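Local structure of putative uncharacterized protein (Ustilago maydis, 4GNX) at residues T8-T13 and A34-L39; A52-Y57 and E67-L72; Y90-G95 and H110-I115. The protein is probably a subunit of replication protein A, whose OB-fold domains bind single-stranded DNA. One frame throughout, in Å; residues are numbered along the deposited sequence.

Contact 1: T8-T13 and A34-L39; sequences TLRPVT and AELGQL. With nucleotides of chain G.
The guanidinium of Arg10 is the flat group of this contact: one face carries the methyl CD1 of Leu36, set off toward the rim, while the carbonyls of Ala34 and Glu35 line its edge. Arg10 NH1 donates to Glu35 O at 3.0 Å, a bond that lies close to the guanidinium plane but reaches the oxygen from above its carbonyl plane. A second, weak bond runs from Arg10 NH1 to Ala34 O (3.1 Å), bent to 128° at the hydrogen. With Leu31 O also accepting from NH1, backbone oxygens from three residues gather round this nitrogen. The bend at chi3 (45°) swings the arginine tip back toward the backbone at Ala34 and Glu35, and its side chain crosses that of Leu36 at about a right angle.

The backbones meet as a short parallel bridge between Arg10 and Leu39, joined by a weak but straight bond from Arg10 N to Gln38 O (3.3 Å) and by a bent CA-H...O contact from Leu39 CA to Arg10 O. Further along, Val12 CG2 comes crosswise against Leu39 CD1 at 3.8 Å, and Val12 CG1 meets Leu36 CD1 at 4.2 Å. The side chain of Gln38 lies beside O4 of the thymine of DT21 of chain G.

A short N-terminal strand, 9-11, thus pairs in parallel with the start of strand 38-50, the first long strand of the OB-fold sheet, whose other edge bonds to Gly95 of strand 90-100. Helix 14-19 covers Val12 and Leu39 through Ile17, and the long helix 117-135 packs on Pro11.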
loop_
_atom_site.group_PDB
_atom_site.type_symbol
_atom_site.label_atom_id
_atom_site.label_comp_id
_atom_site.label_asym_id
_atom_site.label_seq_id
_atom_site.Cartn_x
_atom_site.Cartn_y
_atom_site.Cartn_z
ATOM N N THR B 8 16.944 8.996 4.283
ATOM C CA THR B 8 15.637 8.374 4.367
ATOM C C THR B 8 14.989 8.548 5.717
ATOM O O THR B 8 15.633 9.000 6.657
ATOM C CB THR B 8 15.740 6.848 4.135
ATOM O OG1 THR B 8 16.565 6.251 5.153
ATOM C CG2 THR B 8 16.292 6.522 2.730
ATOM N N LEU B 9 13.715 8.153 5.802
ATOM C CA LEU B 9 12.932 8.209 7.017
ATOM C C LEU B 9 12.330 6.836 7.275
ATOM O O LEU B 9 11.291 6.475 6.722
ATOM C CB LEU B 9 11.823 9.263 6.913
ATOM C CG LEU B 9 10.831 9.260 8.086
ATOM C CD1 LEU B 9 11.514 9.769 9.343
ATOM C CD2 LEU B 9 9.550 10.029 7.773
ATOM N N ARG B 10 12.975 6.092 8.162
ATOM C CA ARG B 10 12.681 4.678 8.343
ATOM C C ARG B 10 11.708 4.365 9.468
ATOM O O ARG B 10 11.932 4.724 10.620
ATOM C CB ARG B 10 13.981 3.890 8.500
ATOM C CG ARG B 10 14.913 4.117 7.324
ATOM C CD ARG B 10 16.210 3.338 7.462
ATOM N NE ARG B 10 15.976 1.961 7.897
ATOM C CZ ARG B 10 16.927 1.051 8.067
ATOM N NH1 ARG B 10 18.201 1.344 7.850
ATOM N NH2 ARG B 10 16.584 -0.161 8.481
ATOM N N PRO B 11 10.604 3.700 9.134
ATOM C CA PRO B 11 9.727 3.308 10.215
ATOM C C PRO B 11 10.359 2.094 10.962
ATOM O O PRO B 11 10.810 1.136 10.344
ATOM C CB PRO B 11 8.445 2.931 9.471
ATOM C CG PRO B 11 8.939 2.355 8.160
ATOM C CD PRO B 11 10.173 3.145 7.828
ATOM N N VAL B 12 10.401 2.165 12.284
ATOM C CA VAL B 12 11.135 1.205 13.075
ATOM C C VAL B 12 10.442 0.992 14.381
ATOM O O VAL B 12 9.674 1.842 14.824
ATOM C CB VAL B 12 12.570 1.678 13.415
ATOM C CG1 VAL B 12 13.483 1.688 12.177
ATOM C CG2 VAL B 12 12.546 3.026 14.115
ATOM N N THR B 13 10.726 -0.157 14.993
ATOM C CA THR B 13 10.279 -0.437 16.357
ATOM C C THR B 13 11.416 -0.121 17.295
ATOM O O THR B 13 12.585 -0.132 16.913
ATOM C CB THR B 13 9.973 -1.918 16.567
ATOM O OG1 THR B 13 11.204 -2.667 16.423
ATOM C CG2 THR B 13 8.869 -2.405 15.584
ATOM N N ALA B 34 21.689 -1.218 6.363
ATOM C CA ALA B 34 21.397 0.089 5.806
ATOM C C ALA B 34 21.580 1.156 6.858
ATOM O O ALA B 34 21.294 0.931 8.036
ATOM C CB ALA B 34 19.996 0.126 5.234
ATOM N N GLU B 35 22.076 2.307 6.421
ATOM C CA GLU B 35 22.256 3.456 7.273
ATOM C C GLU B 35 20.938 3.787 7.969
ATOM O O GLU B 35 19.878 3.771 7.340
ATOM C CB GLU B 35 22.714 4.632 6.420
ATOM C CG GLU B 35 23.624 5.635 7.124
ATOM C CD GLU B 35 22.952 6.970 7.449
ATOM O OE1 GLU B 35 21.701 7.020 7.599
ATOM O OE2 GLU B 35 23.694 7.983 7.563
ATOM N N LEU B 36 21.018 4.055 9.272
ATOM C CA LEU B 36 19.860 4.411 10.090
ATOM C C LEU B 36 20.002 5.832 10.601
ATOM O O LEU B 36 20.568 6.068 11.671
ATOM C CB LEU B 36 19.731 3.469 11.280
ATOM C CG LEU B 36 18.519 3.639 12.206
ATOM C CD1 LEU B 36 17.179 3.462 11.486
ATOM C CD2 LEU B 36 18.637 2.648 13.352
ATOM N N GLY B 37 19.489 6.777 9.819
ATOM C CA GLY B 37 19.574 8.189 10.146
ATOM C C GLY B 37 18.296 8.637 10.823
ATOM O O GLY B 37 18.058 8.325 11.996
ATOM N N GLN B 38 17.474 9.369 10.079
ATOM C CA GLN B 38 16.176 9.765 10.565
ATOM C C GLN B 38 15.289 8.553 10.622
ATOM O O GLN B 38 15.409 7.664 9.786
ATOM C CB GLN B 38 15.557 10.797 9.644
ATOM C CG GLN B 38 15.865 12.225 10.027
ATOM C CD GLN B 38 14.788 13.196 9.556
ATOM O OE1 GLN B 38 14.171 13.882 10.373
ATOM N NE2 GLN B 38 14.558 13.260 8.236
ATOM N N LEU B 39 14.392 8.528 11.602
ATOM C CA LEU B 39 13.506 7.397 11.810
ATOM C C LEU B 39 12.211 7.860 12.460
ATOM O O LEU B 39 12.146 8.947 13.026
ATOM C CB LEU B 39 14.186 6.371 12.709
ATOM C CG LEU B 39 14.620 6.797 14.129
ATOM C CD1 LEU B 39 13.510 6.578 15.155
ATOM C CD2 LEU B 39 15.850 6.023 14.561
ATOM P P DT G 21 13.530 20.829 13.256
ATOM O OP1 DT G 21 12.065 21.042 13.122
ATOM O OP2 DT G 21 14.452 21.990 13.143
ATOM O "O5'" DT G 21 13.772 20.146 14.674
ATOM C "C5'" DT G 21 13.942 20.938 15.868
ATOM C "C4'" DT G 21 15.203 20.537 16.599
ATOM O "O4'" DT G 21 15.318 19.095 16.646
ATOM C "C3'" DT G 21 16.505 21.069 15.993
ATOM O "O3'" DT G 21 17.283 21.787 16.971
ATOM C "C2'" DT G 21 17.179 19.838 15.400
ATOM C "C1'" DT G 21 16.571 18.656 16.146
ATOM N N1 DT G 21 16.327 17.443 15.325
ATOM C C2 DT G 21 17.181 16.368 15.453
ATOM O O2 DT G 21 18.147 16.367 16.200
ATOM N N3 DT G 21 16.865 15.290 14.662
ATOM C C4 DT G 21 15.803 15.179 13.782
ATOM O O4 DT G 21 15.647 14.146 13.136
ATOM C C5 DT G 21 14.944 16.340 13.705
ATOM C C7 DT G 21 13.768 16.314 12.780
ATOM C C6 DT G 21 15.244 17.397 14.473
#

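Contact 2: A52-Y57 and E67-L72; sequences ATNVAY and EVRQWL. With nucleotides of chain G.
Strands 54-57 and 67-71 run antiparallel, their axes 4.7 Å apart at closest approach and 160° between directions. Val55 with Gln70 and Tyr57 with Val68 are the hydrogen-bonded pairs, each closed by two backbone bonds; Ala56 with Arg69, between them, and Asn54 with Trp71, at the end next to Thr53, are the non-hydrogen-bonded pairs. A further bond from Leu72 N to Thr53 O (3.2 Å) carries the pairing past the end of the strands.

On the face of Asn54, Ala56, Arg69 and Trp71, the indole is held between protein and DNA. Asn54 CB lies over its six-membered ring, 4.0 Å from the centroid, a CH-pi contact, while phosphate oxygen OP1 of DT23 of chain G lies over the opposite face. At the edge of the ring lie O2 of the thymine and, farther off, the sugar C1' of DT24 of chain G. With CG of Asn54 between the backbone N and the carbonyl carbon (chi1 61°), its amide runs alongside the indole, and Asn54 ND2 donates to Thr53 OG1 (2.6 Å). Arg69 lies next to Asn54, one face of its guanidinium under O2 of DT25 of chain G, 3.9 Å from Arg69 NH1.

On the other face Tyr57 OH donates to Gln70 OE1 (3.1 Å), the ring and amide planes 69° apart. The side chains of Val55 and Leu72 cross at about a right angle, Val55 CG2 to Leu72 CD2 3.7 Å.

The hairpin of strands 54-60 and 65-71 belongs to the OB-fold barrel: Tyr57 and Val68 pack on Met111 toward its interior, while Trp71 and Arg69 are offered to the bound DNA.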
loop_
_atom_site.group_PDB
_atom_site.type_symbol
_atom_site.label_atom_id
_atom_site.label_comp_id
_atom_site.label_asym_id
_atom_site.label_seq_id
_atom_site.Cartn_x
_atom_site.Cartn_y
_atom_site.Cartn_z
ATOM N N ALA B 52 15.881 22.700 31.699
ATOM C CA ALA B 52 16.011 24.025 31.102
ATOM C C ALA B 52 16.214 23.903 29.593
ATOM O O ALA B 52 15.619 24.649 28.813
ATOM C CB ALA B 52 17.153 24.798 31.738
ATOM N N THR B 53 17.026 22.934 29.185
ATOM C CA THR B 53 17.415 22.800 27.785
ATOM C C THR B 53 16.489 21.914 26.961
ATOM O O THR B 53 16.286 22.173 25.775
ATOM C CB THR B 53 18.843 22.250 27.656
ATOM O OG1 THR B 53 18.924 20.979 28.320
ATOM C CG2 THR B 53 19.848 23.223 28.258
ATOM N N ASN B 54 15.930 20.879 27.589
ATOM C CA ASN B 54 15.171 19.840 26.871
ATOM C C ASN B 54 14.018 19.255 27.669
ATOM O O ASN B 54 13.944 19.429 28.880
ATOM C CB ASN B 54 16.103 18.699 26.465
ATOM C CG ASN B 54 16.759 18.021 27.661
ATOM O OD1 ASN B 54 16.274 16.998 28.143
ATOM N ND2 ASN B 54 17.867 18.596 28.151
ATOM N N VAL B 55 13.113 18.567 26.977
ATOM C CA VAL B 55 12.106 17.724 27.614
ATOM C C VAL B 55 12.431 16.270 27.315
ATOM O O VAL B 55 12.515 15.863 26.134
ATOM C CB VAL B 55 10.678 17.998 27.088
ATOM C CG1 VAL B 55 9.681 17.045 27.745
ATOM C CG2 VAL B 55 10.266 19.435 27.334
ATOM N N ALA B 56 12.601 15.483 28.373
ATOM C CA ALA B 56 12.869 14.054 28.215
ATOM C C ALA B 56 11.629 13.213 28.507
ATOM O O ALA B 56 11.021 13.355 29.566
ATOM C CB ALA B 56 14.039 13.621 29.086
ATOM N N TYR B 57 11.263 12.358 27.549
ATOM C CA TYR B 57 10.137 11.425 27.662
ATOM C C TYR B 57 10.673 10.021 27.733
ATOM O O TYR B 57 11.617 9.675 27.009
ATOM C CB TYR B 57 9.224 11.504 26.442
ATOM C CG TYR B 57 8.717 12.886 26.165
ATOM C CD1 TYR B 57 9.404 13.731 25.291
ATOM C CD2 TYR B 57 7.558 13.368 26.787
ATOM C CE1 TYR B 57 8.956 15.020 25.032
ATOM C CE2 TYR B 57 7.088 14.658 26.536
ATOM C CZ TYR B 57 7.790 15.484 25.654
ATOM O OH TYR B 57 7.360 16.766 25.370
ATOM N N GLU B 67 14.531 6.566 25.607
ATOM C CA GLU B 67 14.382 7.983 25.887
ATOM C C GLU B 67 14.337 8.746 24.599
ATOM O O GLU B 67 15.139 8.508 23.704
ATOM C CB GLU B 67 15.546 8.527 26.694
ATOM C CG GLU B 67 15.219 8.788 28.143
ATOM C CD GLU B 67 15.558 7.598 29.021
ATOM O OE1 GLU B 67 16.758 7.443 29.383
ATOM O OE2 GLU B 67 14.622 6.824 29.355
ATOM N N VAL B 68 13.384 9.661 24.509
ATOM C CA VAL B 68 13.403 10.663 23.454
ATOM C C VAL B 68 13.407 12.072 24.048
ATOM O O VAL B 68 12.508 12.445 24.802
ATOM C CB VAL B 68 12.308 10.433 22.376
ATOM C CG1 VAL B 68 11.233 9.459 22.857
ATOM C CG2 VAL B 68 11.739 11.754 21.864
ATOM N N ARG B 69 14.458 12.830 23.758
ATOM C CA ARG B 69 14.499 14.186 24.239
ATOM C C ARG B 69 14.334 15.148 23.092
ATOM O O ARG B 69 14.947 14.981 22.028
ATOM C CB ARG B 69 15.746 14.470 25.061
ATOM C CG ARG B 69 17.049 14.015 24.455
ATOM C CD ARG B 69 18.196 14.313 25.420
ATOM N NE ARG B 69 18.032 13.645 26.714
ATOM C CZ ARG B 69 18.248 12.347 26.925
ATOM N NH1 ARG B 69 18.638 11.557 25.932
ATOM N NH2 ARG B 69 18.065 11.835 28.136
ATOM N N GLN B 70 13.450 16.121 23.310
ATOM C CA GLN B 70 13.187 17.146 22.323
ATOM C C GLN B 70 13.581 18.483 22.894
ATOM O O GLN B 70 13.484 18.709 24.100
ATOM C CB GLN B 70 11.734 17.116 21.832
ATOM C CG GLN B 70 10.709 17.809 22.704
ATOM C CD GLN B 70 9.350 17.898 22.033
ATOM O OE1 GLN B 70 8.314 18.009 22.710
ATOM N NE2 GLN B 70 9.340 17.849 20.694
ATOM N N TRP B 71 14.030 19.370 22.019
ATOM C CA TRP B 71 14.755 20.557 22.449
ATOM C C TRP B 71 13.916 21.795 22.451
ATOM O O TRP B 71 13.059 21.987 21.593
ATOM C CB TRP B 71 16.042 20.697 21.637
ATOM C CG TRP B 71 16.887 19.448 21.792
ATOM C CD1 TRP B 71 16.805 18.253 21.059
ATOM C CD2 TRP B 71 17.924 19.201 22.799
ATOM N NE1 TRP B 71 17.711 17.327 21.519
ATOM C CE2 TRP B 71 18.414 17.829 22.559
ATOM C CE3 TRP B 71 18.485 19.951 23.831
ATOM C CZ2 TRP B 71 19.418 17.267 23.330
ATOM C CZ3 TRP B 71 19.496 19.369 24.604
ATOM C CH2 TRP B 71 19.953 18.062 24.355
ATOM N N LEU B 72 14.139 22.624 23.461
ATOM C CA LEU B 72 13.386 23.847 23.634
ATOM C C LEU B 72 14.246 24.983 23.146
ATOM O O LEU B 72 15.472 24.922 23.264
ATOM C CB LEU B 72 13.070 24.047 25.107
ATOM C CG LEU B 72 12.540 22.813 25.825
ATOM C CD1 LEU B 72 12.729 22.954 27.328
ATOM C CD2 LEU B 72 11.085 22.571 25.448
ATOM P P DT G 23 21.038 22.630 21.361
ATOM O OP1 DT G 23 19.988 21.576 21.310
ATOM O OP2 DT G 23 20.641 24.047 21.579
ATOM O "O5'" DT G 23 22.070 22.240 22.511
ATOM C "C5'" DT G 23 21.856 21.094 23.361
ATOM C "C4'" DT G 23 23.155 20.361 23.596
ATOM O "O4'" DT G 23 23.551 19.698 22.376
ATOM C "C3'" DT G 23 24.326 21.259 23.991
ATOM O "O3'" DT G 23 24.480 21.235 25.416
ATOM C "C2'" DT G 23 25.529 20.621 23.316
ATOM C "C1'" DT G 23 24.957 19.773 22.181
ATOM N N1 DT G 23 25.196 20.299 20.820
ATOM C C2 DT G 23 24.772 19.551 19.744
ATOM O O2 DT G 23 24.218 18.469 19.858
ATOM N N3 DT G 23 25.024 20.118 18.518
ATOM C C4 DT G 23 25.643 21.329 18.269
ATOM O O4 DT G 23 25.803 21.708 17.111
ATOM C C5 DT G 23 26.060 22.061 19.445
ATOM C C7 DT G 23 26.739 23.383 19.276
ATOM C C6 DT G 23 25.819 21.517 20.644
ATOM P P DT G 24 24.102 22.485 26.353
ATOM O OP1 DT G 24 22.739 22.948 25.984
ATOM O OP2 DT G 24 25.241 23.438 26.299
ATOM O "O5'" DT G 24 24.011 21.913 27.839
ATOM C "C5'" DT G 24 24.587 20.642 28.202
ATOM C "C4'" DT G 24 23.511 19.584 28.276
ATOM O "O4'" DT G 24 23.025 19.295 26.944
ATOM C "C3'" DT G 24 23.976 18.239 28.833
ATOM O "O3'" DT G 24 23.918 18.183 30.265
ATOM C "C2'" DT G 24 23.046 17.254 28.148
ATOM C "C1'" DT G 24 22.828 17.891 26.782
ATOM N N1 DT G 24 23.747 17.412 25.723
ATOM C C2 DT G 24 23.252 16.521 24.798
ATOM O O2 DT G 24 22.102 16.114 24.814
ATOM N N3 DT G 24 24.160 16.119 23.847
ATOM C C4 DT G 24 25.483 16.507 23.736
ATOM O O4 DT G 24 26.178 16.060 22.827
ATOM C C5 DT G 24 25.938 17.437 24.745
ATOM C C7 DT G 24 27.355 17.915 24.706
ATOM C C6 DT G 24 25.060 17.839 25.674
ATOM P P DT G 25 22.592 18.082 31.171
ATOM O OP1 DT G 25 21.599 19.057 30.650
ATOM O OP2 DT G 25 23.029 18.168 32.589
ATOM O "O5'" DT G 25 21.971 16.634 30.933
ATOM C "C5'" DT G 25 22.368 15.489 31.715
ATOM C "C4'" DT G 25 22.056 14.234 30.936
ATOM O "O4'" DT G 25 22.447 14.434 29.563
ATOM C "C3'" DT G 25 22.805 12.980 31.385
ATOM O "O3'" DT G 25 22.012 12.220 32.306
ATOM C "C2'" DT G 25 23.012 12.200 30.094
ATOM C "C1'" DT G 25 22.626 13.164 28.967
ATOM N N1 DT G 25 23.617 13.305 27.871
ATOM C C2 DT G 25 23.144 13.514 26.592
ATOM O O2 DT G 25 21.956 13.603 26.325
ATOM N N3 DT G 25 24.122 13.614 25.631
ATOM C C4 DT G 25 25.490 13.528 25.816
ATOM O O4 DT G 25 26.246 13.633 24.854
ATOM C C5 DT G 25 25.915 13.303 27.179
ATOM C C7 DT G 25 27.377 13.201 27.474
ATOM C C6 DT G 25 24.969 13.206 28.125
#

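Contact 3: Y90-G95 and H110-I115; sequences YVRVLG and HMRPVI. With nucleotides of chain G.
Met111 packs its methyl between two valines of the facing strand: Met111 CE lies 3.4 Å from Val93 CG2 and 3.7 Å from Val91 CG2. Its chain stays extended beyond CG, which brings CE along the side of Val93 and obliquely across Val91; Tyr57 and Val59 of strand 54-60 cover the methionine too. Arg92 and Arg112 make the hydrogen-bonded pair at the middle of the ladder, with Arg92 N to Arg112 O at 2.8 Å and Arg112 N to Arg92 O at 3.1 Å. Past Pro113 the packing continues: Val114 CG2 lies on the Val91 backbone and beside Tyr90 CB, and Val114 N bonds to Tyr90 O from well above the carbonyl plane.

The two strands are antiparallel neighbours in the curled sheet of an OB fold, with Val93 and Met111 facing its core. On the other face Arg92 and Arg112 lie side by side, guanidinium planes 78° apart, and Arg112 NH2 comes to 3.3 Å of Arg92 CG. Both form salt bridges with Glu119 OE2 of helix 117-135, so one carboxylate gathers the two charges.

Arg112 and Pro113 are partly exposed, and the looser end is at His110. Its poorly ordered ring leans toward the DNA, with His110 NE2 3.0 Å from OP1 of DT21 of chain G, and stacks on His393 of a neighbouring subunit; Leu94 CD2 meets the thymine methyl C7 of DT21 at 3.6 Å.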
loop_
_atom_site.group_PDB
_atom_site.type_symbol
_atom_site.label_atom_id
_atom_site.label_comp_id
_atom_site.label_asym_id
_atom_site.label_seq_id
_atom_site.Cartn_x
_atom_site.Cartn_y
_atom_site.Cartn_z
ATOM N N TYR B 90 -0.524 7.632 23.385
ATOM C CA TYR B 90 0.225 7.311 22.178
ATOM C C TYR B 90 0.720 8.549 21.435
ATOM O O TYR B 90 0.047 9.585 21.395
ATOM C CB TYR B 90 -0.561 6.401 21.261
ATOM C CG TYR B 90 -0.373 4.934 21.585
ATOM C CD1 TYR B 90 -1.308 4.250 22.338
ATOM C CD2 TYR B 90 0.750 4.225 21.123
ATOM C CE1 TYR B 90 -1.145 2.912 22.620
ATOM C CE2 TYR B 90 0.921 2.878 21.400
ATOM C CZ TYR B 90 -0.020 2.233 22.162
ATOM O OH TYR B 90 0.124 0.902 22.481
ATOM N N VAL B 91 1.919 8.443 20.873
ATOM C CA VAL B 91 2.505 9.538 20.116
ATOM C C VAL B 91 3.297 9.040 18.915
ATOM O O VAL B 91 3.870 7.927 18.939
ATOM C CB VAL B 91 3.474 10.355 20.958
ATOM C CG1 VAL B 91 2.779 10.942 22.172
ATOM C CG2 VAL B 91 4.646 9.483 21.361
ATOM N N ARG B 92 3.323 9.883 17.879
ATOM C CA ARG B 92 4.148 9.664 16.691
ATOM C C ARG B 92 5.461 10.401 16.969
ATOM O O ARG B 92 5.463 11.582 17.326
ATOM C CB ARG B 92 3.400 10.186 15.432
ATOM C CG ARG B 92 3.931 9.889 14.013
ATOM C CD ARG B 92 5.001 8.829 13.953
ATOM N NE ARG B 92 4.994 7.838 12.851
ATOM C CZ ARG B 92 3.944 7.149 12.417
ATOM N NH1 ARG B 92 2.750 7.409 12.908
ATOM N NH2 ARG B 92 4.090 6.209 11.479
ATOM N N VAL B 93 6.573 9.696 16.842
ATOM C CA VAL B 93 7.871 10.306 17.098
ATOM C C VAL B 93 8.665 10.395 15.811
ATOM O O VAL B 93 8.783 9.415 15.090
ATOM C CB VAL B 93 8.676 9.495 18.138
ATOM C CG1 VAL B 93 10.097 10.044 18.293
ATOM C CG2 VAL B 93 7.945 9.493 19.479
ATOM N N LEU B 94 9.190 11.573 15.516
ATOM C CA LEU B 94 10.137 11.732 14.424
ATOM C C LEU B 94 11.472 12.188 15.019
ATOM O O LEU B 94 11.492 13.105 15.850
ATOM C CB LEU B 94 9.598 12.757 13.432
ATOM C CG LEU B 94 10.243 12.702 12.056
ATOM C CD1 LEU B 94 9.239 12.980 10.952
ATOM C CD2 LEU B 94 11.368 13.703 11.998
ATOM N N GLY B 95 12.590 11.583 14.628
ATOM C CA GLY B 95 13.855 11.915 15.309
ATOM C C GLY B 95 15.110 11.351 14.686
ATOM O O GLY B 95 15.038 10.721 13.661
ATOM N N HIS B 110 9.978 16.611 16.369
ATOM C CA HIS B 110 8.540 16.561 16.288
ATOM C C HIS B 110 7.970 15.386 17.026
ATOM O O HIS B 110 8.494 14.255 16.965
ATOM C CB HIS B 110 8.105 16.582 14.833
ATOM C CG HIS B 110 8.845 17.598 13.985
ATOM N ND1 HIS B 110 8.401 18.866 13.811
ATOM C CD2 HIS B 110 10.032 17.493 13.252
ATOM C CE1 HIS B 110 9.258 19.534 13.007
ATOM N NE2 HIS B 110 10.254 18.692 12.665
ATOM N N MET B 111 6.887 15.649 17.747
ATOM C CA MET B 111 6.259 14.618 18.540
ATOM C C MET B 111 4.798 14.940 18.698
ATOM O O MET B 111 4.443 15.912 19.344
ATOM C CB MET B 111 6.922 14.547 19.903
ATOM C CG MET B 111 7.239 13.137 20.343
ATOM S SD MET B 111 7.817 13.099 22.049
ATOM C CE MET B 111 7.669 11.342 22.368
ATOM N N ARG B 112 3.943 14.121 18.112
ATOM C CA ARG B 112 2.522 14.425 18.077
ATOM C C ARG B 112 1.598 13.314 18.625
ATOM O O ARG B 112 1.788 12.124 18.339
ATOM C CB ARG B 112 2.159 14.779 16.647
ATOM C CG ARG B 112 0.757 14.392 16.245
ATOM C CD ARG B 112 0.665 14.231 14.745
ATOM N NE ARG B 112 1.024 12.890 14.322
ATOM C CZ ARG B 112 0.909 12.474 13.073
ATOM N NH1 ARG B 112 0.451 13.307 12.150
ATOM N NH2 ARG B 112 1.245 11.244 12.739
ATOM N N PRO B 113 0.607 13.695 19.435
ATOM C CA PRO B 113 -0.444 12.786 19.839
ATOM C C PRO B 113 -1.039 12.077 18.653
ATOM O O PRO B 113 -1.632 12.717 17.794
ATOM C CB PRO B 113 -1.491 13.715 20.418
ATOM C CG PRO B 113 -0.711 14.844 20.968
ATOM C CD PRO B 113 0.616 14.899 20.268
ATOM N N VAL B 114 -0.880 10.765 18.628
ATOM C CA VAL B 114 -1.511 9.902 17.646
ATOM C C VAL B 114 -2.990 10.223 17.304
ATOM O O VAL B 114 -3.814 10.505 18.189
ATOM C CB VAL B 114 -1.344 8.435 18.060
ATOM C CG1 VAL B 114 -2.294 7.525 17.295
ATOM C CG2 VAL B 114 0.093 8.011 17.809
ATOM N N ILE B 115 -3.287 10.161 15.997
ATOM C CA ILE B 115 -4.571 10.564 15.417
ATOM C C ILE B 115 -5.727 9.674 15.919
ATOM O O ILE B 115 -6.678 10.159 16.576
ATOM C CB ILE B 115 -4.523 10.603 13.845
ATOM C CG1 ILE B 115 -3.283 11.366 13.333
ATOM C CG2 ILE B 115 -5.799 11.227 13.277
ATOM C CD1 ILE B 115 -3.255 11.643 11.834
ATOM P P DT G 21 13.530 20.829 13.256
ATOM O OP1 DT G 21 12.065 21.042 13.122
ATOM O OP2 DT G 21 14.452 21.990 13.143
ATOM O "O5'" DT G 21 13.772 20.146 14.674
ATOM C "C5'" DT G 21 13.942 20.938 15.868
ATOM C "C4'" DT G 21 15.203 20.537 16.599
ATOM O "O4'" DT G 21 15.318 19.095 16.646
ATOM C "C3'" DT G 21 16.505 21.069 15.993
ATOM O "O3'" DT G 21 17.283 21.787 16.971
ATOM C "C2'" DT G 21 17.179 19.838 15.400
ATOM C "C1'" DT G 21 16.571 18.656 16.146
ATOM N N1 DT G 21 16.327 17.443 15.325
ATOM C C2 DT G 21 17.181 16.368 15.453
ATOM O O2 DT G 21 18.147 16.367 16.200
ATOM N N3 DT G 21 16.865 15.290 14.662
ATOM C C4 DT G 21 15.803 15.179 13.782
ATOM O O4 DT G 21 15.647 14.146 13.136
ATOM C C5 DT G 21 14.944 16.340 13.705
ATOM C C7 DT G 21 13.768 16.314 12.780
ATOM C C6 DT G 21 15.244 17.397 14.473
#

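Overall arrangement
From the N terminus, contact 1 closes a loop of twenty residues that holds helix 14-19 and brings strand 9-11 beside the start of strand 38-50. That long strand leads on to contact 2, which closes the hairpin of strands 54-60 and 65-71. Contact 3 then brings 110-113 back against strand 90-100, spanning strand 103-108. The three follow in series, none nested or crossing. Contacts 1 and 2 lie on opposite sides of the chain's centre, about 8 Å apart at nearest atoms. Contact 3 touches both, contact 1 across strands 38-50 and 90-100 and contact 2 through Val68 and Met111. All three reach one curled sheet, while 34-35 pairs with 30-31 apart from it.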